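Side-chain contacts in esterase (Rhizomucor miehei CAU432, PDB 4WY8), which probably hydrolyses carboxylic ester bonds as a serine esterase of the alpha/beta hydrolase fold: residues 3-8 with 258-263; 284-289 with 300-305; 8-13 with 294-299. All blocks are in the same frame, centred on the assembly; numbering follows the deposited sequence.

Contact 1: residues 3-8 with 258-263; sequences PTVKLK and AEADVL
The carboxylate oxygen OE1 of E259 is gripped from two sources. A water donates to E259 OE1 from 2.9 Å and accepts from the backbone N of K6 at the same distance, so the N-terminal segment is tied to E259 through solvent; the backbone N of G288 is the second donor. The other oxygen, OE2, forms a salt bridge with R272 of the second subunit, and these partners on both oxygens should limit rotation of the carboxylate. Glutamate suits the place because its extended chain is long enough to bring the carboxylate to the subunit boundary, where that arginine meets it. Next to this polar link lies a small apolar seam. The single methyl of A260 points at segment 3-8 and receives two branched side chains: CG1 of V5 comes to 3.9 Å from A260 CB, and CD2 of L7 to 3.8 Å from the same CB. V5 already points at A260, and CG1, anti to its backbone N (chi1 170°), is the branch that meets the methyl; L7 starts off to the side and its CD2 end comes in. Alanine leaves room for both. Further along, D261 OD1 accepts from the backbone N of L263 at 3.0 Å, a nearly straight bond (175°) arriving from above the carboxylate plane and capping the turn into helix 264-276. D261 OD2 is hydrogen-bonded to H291 ND1. This loop after strand 253-258 is where alpha/beta hydrolases carry the catalytic-triad acid, and D261 is probably that acid, paired with H291.

Contact 2: residues 284-289 with 300-305; sequences VRYLGI and SPTGSE
T302, in the first turn of helix 301-322, meets I289 and Y286 with one methyl, and this is the tightly packed part of the contact. Its CG2 lies 3.7 Å from CG2 of I289 and 3.9 Å from CD2 of the Y286 ring, which it approaches obliquely. A chi1 of -46° sets T302 OG1 beside the backbone N, where it is hydrogen-bonded to K8 NZ, and leaves CG2 anti to that N, facing the hydrophobic pair. Threonine therefore serves an apolar and a polar neighbour at once. I289, whose CG2 also packs against T302 CB at 3.9 Å, is a branched residue just past the corner at L287 and G288. The helix begins beside it with a proper N-cap: S300 OG accepts from G303 N at 3.0 Å, closing the first turn. Packing a C-terminal helix against the last strand of the central sheet is a regular feature of the alpha/beta hydrolase fold, and here V284, R285 and Y286 also pair antiparallel with a strand of the second subunit, extending the sheet across the dimer. Toward the phenol end the fit is looser. Y286 OH, hydrogen-bonded to H309 ND1, is 2.8 Å from a water in the ring plane, which makes a weak bond to the backbone O of E305. The E305 side chain leads away, its carboxylate forming a salt bridge with R252 of the second subunit.

Contact 3: residues 8-13 with 294-299; sequences KPYCQN and FNLATL
The opening turn of helix 9-17 faces the irregular loop 294-299 across a wide backbone gap, the nearest CA atoms, those of Y10 and L299, being 9.2 Å apart. The long side chain of Y10 bridges it. With CG anti to the backbone N (chi1 -177°), the tyrosine extends from the helix and delivers its hydroxyl to the loop. Y10 OH and T298 OG1 share a short hydrogen bond of 2.7 Å in which either group may be the donor. T298 OG1 lies at the edge of the ring, near its plane, meeting the hydroxyl end. Threonine suits the spot because chi1 of 54° sets OG1 between its own backbone N and carbonyl carbon, directed at the phenol. L296 flanks the same end: its CD1 is 4.0 Å from Y10 OH and 4.3 Å from Y10 CE2, also near the ring plane, and adds apolar packing beside the polar pair. L299 contributes backbone more than side chain, L299 C lying 4.1 Å from Y10 CE1, while its CB points away from the helix. The pair sits at the protein surface, and neighbouring residues tie both segments into the fold. C11, next to Y10, packs on I289 and I290 of strand 289-290; L299 and F294 pack on helix 301-322; and A297 O accepts from R102 of helix 101-111. The tyrosine thus joins the N-terminal helix to the loop running from strand 289-290 into helix 301-322.

In the fold
The three contacts form a cluster on one side of the chain's centre, contacts 1 and 2 about 11 Å apart between centres, 2 and 3 about 10 Å, and 1 and 3 about 14 Å. Contact 1 closes before contact 2 opens along the chain, whereas contact 3 crosses both. K8 is shared by contacts 1 and 3 and reaches contact 2 as well, its backbone N hydrogen-bonded to G288 O. The N-terminal segment and helix 9-17 are thereby laid against the ends of strands 253-258 and 281-286 and the start of helix 301-322. Contacts 1 and 2 lie against the second subunit, and contact 3 reaches it through K8, placing the probable triad acid's loop close to the dimer interface.

Contact 1: residues 3-8 with 258-263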
loop_
_atom_site.group_PDB
_atom_site.type_symbol
_atom_site.label_atom_id
_atom_site.label_comp_id
_atom_site.label_asym_id
_atom_site.label_seq_id
_atom_site.Cartn_x
_atom_site.Cartn_y
_atom_site.Cartn_z
ATOM N N PRO A 3 -3.468 -18.534 9.429
ATOM C CA PRO A 3 -2.600 -18.957 8.320
ATOM C C PRO A 3 -1.121 -18.971 8.685
ATOM O O PRO A 3 -0.680 -18.182 9.520
ATOM C CB PRO A 3 -2.890 -17.913 7.229
ATOM C CG PRO A 3 -3.350 -16.698 7.971
ATOM C CD PRO A 3 -4.128 -17.241 9.155
ATOM N N THR A 4 -0.362 -19.873 8.073
ATOM C CA THR A 4 1.073 -19.925 8.317
ATOM C C THR A 4 1.758 -18.886 7.424
ATOM O O THR A 4 1.445 -18.755 6.228
ATOM C CB THR A 4 1.656 -21.338 8.068
ATOM O OG1 THR A 4 2.390 -21.364 6.839
ATOM C CG2 THR A 4 0.543 -22.375 8.020
ATOM N N VAL A 5 2.681 -18.137 8.021
ATOM C CA VAL A 5 3.335 -17.036 7.330
ATOM C C VAL A 5 4.239 -17.563 6.227
ATOM O O VAL A 5 5.040 -18.472 6.446
ATOM C CB VAL A 5 4.156 -16.165 8.316
ATOM C CG1 VAL A 5 5.036 -15.155 7.560
ATOM C CG2 VAL A 5 3.214 -15.451 9.290
ATOM N N LYS A 6 4.095 -17.005 5.029
ATOM C CA LYS A 6 5.020 -17.312 3.960
ATOM C C LYS A 6 5.833 -16.045 3.744
ATOM O O LYS A 6 5.301 -15.029 3.284
ATOM C CB LYS A 6 4.293 -17.738 2.675
ATOM C CG LYS A 6 3.443 -19.037 2.791
ATOM C CD LYS A 6 4.301 -20.289 3.001
ATOM C CE LYS A 6 3.445 -21.562 3.045
ATOM N NZ LYS A 6 4.221 -22.754 3.524
ATOM N N LEU A 7 7.110 -16.089 4.107
ATOM C CA LEU A 7 7.976 -14.947 3.891
ATOM C C LEU A 7 8.440 -14.922 2.451
ATOM O O LEU A 7 8.549 -15.971 1.805
ATOM C CB LEU A 7 9.198 -14.985 4.810
ATOM C CG LEU A 7 8.870 -14.854 6.293
ATOM C CD1 LEU A 7 10.162 -14.936 7.095
ATOM C CD2 LEU A 7 8.098 -13.571 6.561
ATOM N N LYS A 8 8.711 -13.721 1.953
ATOM C CA LYS A 8 9.400 -13.568 0.685
ATOM C C LYS A 8 10.871 -13.958 0.868
ATOM O O LYS A 8 11.421 -13.834 1.966
ATOM C CB LYS A 8 9.262 -12.122 0.172
ATOM C CG LYS A 8 7.805 -11.662 0.142
ATOM C CD LYS A 8 7.542 -10.612 -0.917
ATOM C CE LYS A 8 6.077 -10.195 -0.876
ATOM N NZ LYS A 8 5.841 -8.762 -1.268
ATOM N N ALA A 258 4.246 -4.661 9.066
ATOM C CA ALA A 258 4.718 -5.903 8.474
ATOM C C ALA A 258 3.924 -7.072 9.026
ATOM O O ALA A 258 3.648 -7.134 10.232
ATOM C CB ALA A 258 6.227 -6.098 8.743
ATOM N N GLU A 259 3.582 -8.015 8.154
ATOM C CA GLU A 259 2.822 -9.182 8.583
ATOM C C GLU A 259 3.578 -10.017 9.624
ATOM O O GLU A 259 3.001 -10.414 10.630
ATOM C CB GLU A 259 2.459 -10.058 7.393
ATOM C CG GLU A 259 1.633 -11.275 7.787
ATOM C CD GLU A 259 1.424 -12.226 6.623
ATOM O OE1 GLU A 259 2.303 -12.256 5.730
ATOM O OE2 GLU A 259 0.405 -12.960 6.619
ATOM N N ALA A 260 4.856 -10.299 9.390
ATOM C CA ALA A 260 5.603 -11.131 10.346
ATOM C C ALA A 260 6.499 -10.281 11.239
ATOM O O ALA A 260 7.701 -10.230 11.032
ATOM C CB ALA A 260 6.419 -12.181 9.618
ATOM N N ASP A 261 5.904 -9.608 12.225
ATOM C CA ASP A 261 6.599 -8.593 13.031
ATOM C C ASP A 261 5.959 -8.569 14.405
ATOM O O ASP A 261 4.720 -8.546 14.509
ATOM C CB ASP A 261 6.505 -7.208 12.357
ATOM C CG ASP A 261 7.260 -6.088 13.123
ATOM O OD1 ASP A 261 7.924 -6.339 14.170
ATOM O OD2 ASP A 261 7.224 -4.929 12.628
ATOM N N VAL A 262 6.784 -8.582 15.455
ATOM C CA VAL A 262 6.247 -8.522 16.816
ATOM C C VAL A 262 5.469 -7.224 17.048
ATOM O O VAL A 262 4.524 -7.201 17.836
ATOM C CB VAL A 262 7.355 -8.637 17.896
ATOM C CG1 VAL A 262 7.969 -10.021 17.876
ATOM C CG2 VAL A 262 8.419 -7.538 17.719
ATOM N N LEU A 263 5.824 -6.168 16.319
ATOM C CA LEU A 263 5.194 -4.854 16.502
ATOM C C LEU A 263 3.932 -4.679 15.678
ATOM O O LEU A 263 3.353 -3.588 15.643
ATOM C CB LEU A 263 6.184 -3.728 16.132
ATOM C CG LEU A 263 7.502 -3.691 16.909
ATOM C CD1 LEU A 263 8.344 -2.536 16.433
ATOM C CD2 LEU A 263 7.207 -3.578 18.423
HETATM O O HOH W 1 2.581 -14.733 4.199
#

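Contact 2: residues 284-289 with 300-305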
loop_
_atom_site.group_PDB
_atom_site.type_symbol
_atom_site.label_atom_id
_atom_site.label_comp_id
_atom_site.label_asym_id
_atom_site.label_seq_id
_atom_site.Cartn_x
_atom_site.Cartn_y
_atom_site.Cartn_z
ATOM N N VAL A 284 -1.831 0.235 6.230
ATOM C CA VAL A 284 -1.671 -0.902 5.332
ATOM C C VAL A 284 -0.710 -1.909 5.923
ATOM O O VAL A 284 0.328 -1.544 6.463
ATOM C CB VAL A 284 -1.169 -0.443 3.942
ATOM C CG1 VAL A 284 -2.150 0.514 3.335
ATOM C CG2 VAL A 284 0.138 0.286 4.079
ATOM N N ARG A 285 -1.064 -3.180 5.833
ATOM C CA ARG A 285 -0.178 -4.265 6.246
ATOM C C ARG A 285 0.423 -4.914 5.002
ATOM O O ARG A 285 -0.319 -5.304 4.104
ATOM C CB ARG A 285 -0.952 -5.304 7.061
ATOM C CG ARG A 285 -0.129 -6.541 7.413
ATOM C CD ARG A 285 -1.028 -7.697 7.811
ATOM N NE ARG A 285 -1.773 -7.420 9.040
ATOM C CZ ARG A 285 -2.427 -8.349 9.734
ATOM N NH1 ARG A 285 -2.422 -9.604 9.307
ATOM N NH2 ARG A 285 -3.087 -8.024 10.844
ATOM N N TYR A 286 1.750 -4.979 4.906
ATOM C CA TYR A 286 2.368 -5.675 3.780
ATOM C C TYR A 286 2.577 -7.133 4.116
ATOM O O TYR A 286 3.132 -7.459 5.176
ATOM C CB TYR A 286 3.691 -5.023 3.393
ATOM C CG TYR A 286 3.520 -3.897 2.388
ATOM C CD1 TYR A 286 3.019 -2.652 2.778
ATOM C CD2 TYR A 286 3.879 -4.071 1.055
ATOM C CE1 TYR A 286 2.849 -1.615 1.848
ATOM C CE2 TYR A 286 3.731 -3.041 0.130
ATOM C CZ TYR A 286 3.220 -1.821 0.538
ATOM O OH TYR A 286 3.084 -0.810 -0.379
ATOM N N LEU A 287 2.148 -8.016 3.218
ATOM C CA LEU A 287 2.266 -9.442 3.486
ATOM C C LEU A 287 3.633 -9.988 3.095
ATOM O O LEU A 287 4.305 -9.455 2.195
ATOM C CB LEU A 287 1.175 -10.222 2.768
ATOM C CG LEU A 287 -0.077 -10.479 3.621
ATOM C CD1 LEU A 287 -0.913 -9.209 3.847
ATOM C CD2 LEU A 287 -0.915 -11.570 2.991
ATOM N N GLY A 288 4.055 -11.014 3.834
ATOM C CA GLY A 288 5.281 -11.737 3.563
ATOM C C GLY A 288 6.583 -11.047 3.926
ATOM O O GLY A 288 7.651 -11.502 3.511
ATOM N N ILE A 289 6.525 -9.979 4.721
ATOM C CA ILE A 289 7.758 -9.295 5.092
ATOM C C ILE A 289 7.988 -9.274 6.590
ATOM O O ILE A 289 7.071 -9.458 7.397
ATOM C CB ILE A 289 7.800 -7.823 4.584
ATOM C CG1 ILE A 289 6.732 -6.977 5.271
ATOM C CG2 ILE A 289 7.643 -7.757 3.086
ATOM C CD1 ILE A 289 6.952 -5.511 5.070
ATOM N N SER A 300 15.287 -4.732 -0.097
ATOM C CA SER A 300 14.531 -5.851 -0.662
ATOM C C SER A 300 13.581 -5.349 -1.749
ATOM O O SER A 300 13.258 -4.166 -1.783
ATOM C CB SER A 300 13.740 -6.595 0.422
ATOM O OG SER A 300 12.590 -5.893 0.857
ATOM N N PRO A 301 13.168 -6.238 -2.667
ATOM C CA PRO A 301 12.180 -5.830 -3.678
ATOM C C PRO A 301 10.911 -5.212 -3.046
ATOM O O PRO A 301 10.426 -4.144 -3.483
ATOM C CB PRO A 301 11.859 -7.144 -4.402
ATOM C CG PRO A 301 13.119 -7.990 -4.219
ATOM C CD PRO A 301 13.633 -7.631 -2.857
ATOM N N THR A 302 10.392 -5.854 -2.002
ATOM C CA THR A 302 9.201 -5.317 -1.372
ATOM C C THR A 302 9.505 -3.987 -0.696
ATOM O O THR A 302 8.653 -3.093 -0.679
ATOM C CB THR A 302 8.606 -6.257 -0.335
ATOM O OG1 THR A 302 8.540 -7.590 -0.864
ATOM C CG2 THR A 302 7.197 -5.769 0.036
ATOM N N GLY A 303 10.710 -3.840 -0.142
ATOM C CA GLY A 303 11.120 -2.564 0.430
ATOM C C GLY A 303 10.983 -1.458 -0.607
ATOM O O GLY A 303 10.476 -0.361 -0.326
ATOM N N SER A 304 11.415 -1.758 -1.824
ATOM C CA SER A 304 11.329 -0.800 -2.929
ATOM C C SER A 304 9.886 -0.489 -3.323
ATOM O O SER A 304 9.534 0.688 -3.615
ATOM C CB SER A 304 12.115 -1.313 -4.138
ATOM O OG SER A 304 12.102 -0.361 -5.190
ATOM N N GLU A 305 9.049 -1.526 -3.363
ATOM C CA GLU A 305 7.640 -1.259 -3.655
ATOM C C GLU A 305 7.073 -0.312 -2.595
ATOM O O GLU A 305 6.387 0.666 -2.901
ATOM C CB GLU A 305 6.813 -2.544 -3.688
ATOM C CG GLU A 305 7.338 -3.622 -4.623
ATOM C CD GLU A 305 7.386 -3.212 -6.093
ATOM O OE1 GLU A 305 6.579 -2.360 -6.561
ATOM O OE2 GLU A 305 8.276 -3.753 -6.791
HETATM O O HOH W 2 3.495 -1.247 -3.165
#

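Contact 3: residues 8-13 with 294-299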
loop_
_atom_site.group_PDB
_atom_site.type_symbol
_atom_site.label_atom_id
_atom_site.label_comp_id
_atom_site.label_asym_id
_atom_site.label_seq_id
_atom_site.Cartn_x
_atom_site.Cartn_y
_atom_site.Cartn_z
ATOM N N LYS A 8 8.711 -13.721 1.953
ATOM C CA LYS A 8 9.400 -13.568 0.685
ATOM C C LYS A 8 10.871 -13.958 0.868
ATOM O O LYS A 8 11.421 -13.834 1.966
ATOM C CB LYS A 8 9.262 -12.122 0.172
ATOM C CG LYS A 8 7.805 -11.662 0.142
ATOM C CD LYS A 8 7.542 -10.612 -0.917
ATOM C CE LYS A 8 6.077 -10.195 -0.876
ATOM N NZ LYS A 8 5.841 -8.762 -1.268
ATOM N N PRO A 9 11.501 -14.450 -0.212
ATOM C CA PRO A 9 12.895 -14.924 -0.225
ATOM C C PRO A 9 13.906 -14.014 0.501
ATOM O O PRO A 9 14.658 -14.496 1.347
ATOM C CB PRO A 9 13.216 -15.010 -1.730
ATOM C CG PRO A 9 11.846 -14.865 -2.465
ATOM C CD PRO A 9 10.778 -14.887 -1.418
ATOM N N TYR A 10 13.939 -12.731 0.171
ATOM C CA TYR A 10 14.889 -11.812 0.797
ATOM C C TYR A 10 14.730 -11.798 2.322
ATOM O O TYR A 10 15.717 -11.947 3.074
ATOM C CB TYR A 10 14.692 -10.407 0.213
ATOM C CG TYR A 10 15.642 -9.329 0.695
ATOM C CD1 TYR A 10 16.605 -8.788 -0.159
ATOM C CD2 TYR A 10 15.537 -8.802 1.980
ATOM C CE1 TYR A 10 17.455 -7.770 0.264
ATOM C CE2 TYR A 10 16.385 -7.795 2.419
ATOM C CZ TYR A 10 17.336 -7.279 1.556
ATOM O OH TYR A 10 18.165 -6.273 2.002
ATOM N N CYS A 11 13.478 -11.647 2.763
ATOM C CA CYS A 11 13.133 -11.537 4.178
ATOM C C CYS A 11 13.388 -12.851 4.913
ATOM O O CYS A 11 13.797 -12.852 6.080
ATOM C CB CYS A 11 11.661 -11.104 4.329
ATOM S SG CYS A 11 11.344 -9.319 3.979
ATOM N N GLN A 12 13.157 -13.968 4.224
ATOM C CA GLN A 12 13.521 -15.274 4.764
ATOM C C GLN A 12 15.025 -15.321 5.029
ATOM O O GLN A 12 15.486 -15.624 6.150
ATOM C CB GLN A 12 13.122 -16.383 3.790
ATOM C CG GLN A 12 13.397 -17.786 4.296
ATOM C CD GLN A 12 12.489 -18.182 5.446
ATOM O OE1 GLN A 12 11.262 -18.218 5.306
ATOM N NE2 GLN A 12 13.090 -18.475 6.598
ATOM N N ASN A 13 15.777 -14.968 3.991
ATOM C CA ASN A 13 17.218 -14.942 4.076
ATOM C C ASN A 13 17.701 -14.128 5.271
ATOM O O ASN A 13 18.540 -14.592 6.043
ATOM C CB ASN A 13 17.820 -14.356 2.800
ATOM C CG ASN A 13 19.329 -14.380 2.821
ATOM O OD1 ASN A 13 19.931 -15.452 2.900
ATOM N ND2 ASN A 13 19.948 -13.201 2.843
ATOM N N PHE A 294 14.444 -1.746 6.211
ATOM C CA PHE A 294 14.927 -0.400 5.879
ATOM C C PHE A 294 16.197 0.055 6.611
ATOM O O PHE A 294 16.617 1.220 6.464
ATOM C CB PHE A 294 13.809 0.624 6.113
ATOM C CG PHE A 294 12.659 0.460 5.170
ATOM C CD1 PHE A 294 12.825 0.718 3.816
ATOM C CD2 PHE A 294 11.420 0.030 5.626
ATOM C CE1 PHE A 294 11.766 0.555 2.927
ATOM C CE2 PHE A 294 10.351 -0.136 4.749
ATOM C CZ PHE A 294 10.524 0.131 3.400
ATOM N N ASN A 295 16.829 -0.848 7.361
ATOM C CA ASN A 295 18.101 -0.526 8.030
ATOM C C ASN A 295 19.266 -1.421 7.613
ATOM O O ASN A 295 20.145 -1.728 8.427
ATOM C CB ASN A 295 17.934 -0.615 9.551
ATOM C CG ASN A 295 17.479 -2.001 10.014
ATOM O OD1 ASN A 295 16.284 -2.246 10.191
ATOM N ND2 ASN A 295 18.437 -2.894 10.261
ATOM N N LEU A 296 19.275 -1.830 6.349
ATOM C CA LEU A 296 20.289 -2.754 5.851
ATOM C C LEU A 296 21.080 -2.133 4.693
ATOM O O LEU A 296 20.740 -1.043 4.187
ATOM C CB LEU A 296 19.632 -4.063 5.417
ATOM C CG LEU A 296 18.754 -4.717 6.506
ATOM C CD1 LEU A 296 18.035 -5.940 5.971
ATOM C CD2 LEU A 296 19.549 -5.081 7.776
ATOM N N ALA A 297 22.138 -2.821 4.272
ATOM C CA ALA A 297 23.018 -2.279 3.230
ATOM C C ALA A 297 22.312 -2.241 1.886
ATOM O O ALA A 297 22.593 -1.372 1.039
ATOM C CB ALA A 297 24.302 -3.100 3.146
ATOM N N THR A 298 21.391 -3.187 1.701
ATOM C CA THR A 298 20.601 -3.298 0.474
ATOM C C THR A 298 19.112 -3.120 0.763
ATOM O O THR A 298 18.687 -3.068 1.915
ATOM C CB THR A 298 20.786 -4.654 -0.188
ATOM O OG1 THR A 298 20.493 -5.664 0.789
ATOM C CG2 THR A 298 22.225 -4.827 -0.671
ATOM N N LEU A 299 18.317 -3.082 -0.292
ATOM C CA LEU A 299 16.882 -2.891 -0.163
ATOM C C LEU A 299 16.128 -4.016 -0.845
ATOM O O LEU A 299 16.290 -4.210 -2.045
ATOM C CB LEU A 299 16.490 -1.536 -0.768
ATOM C CG LEU A 299 15.020 -1.154 -0.636
ATOM C CD1 LEU A 299 14.657 -0.994 0.840
ATOM C CD2 LEU A 299 14.768 0.139 -1.406
#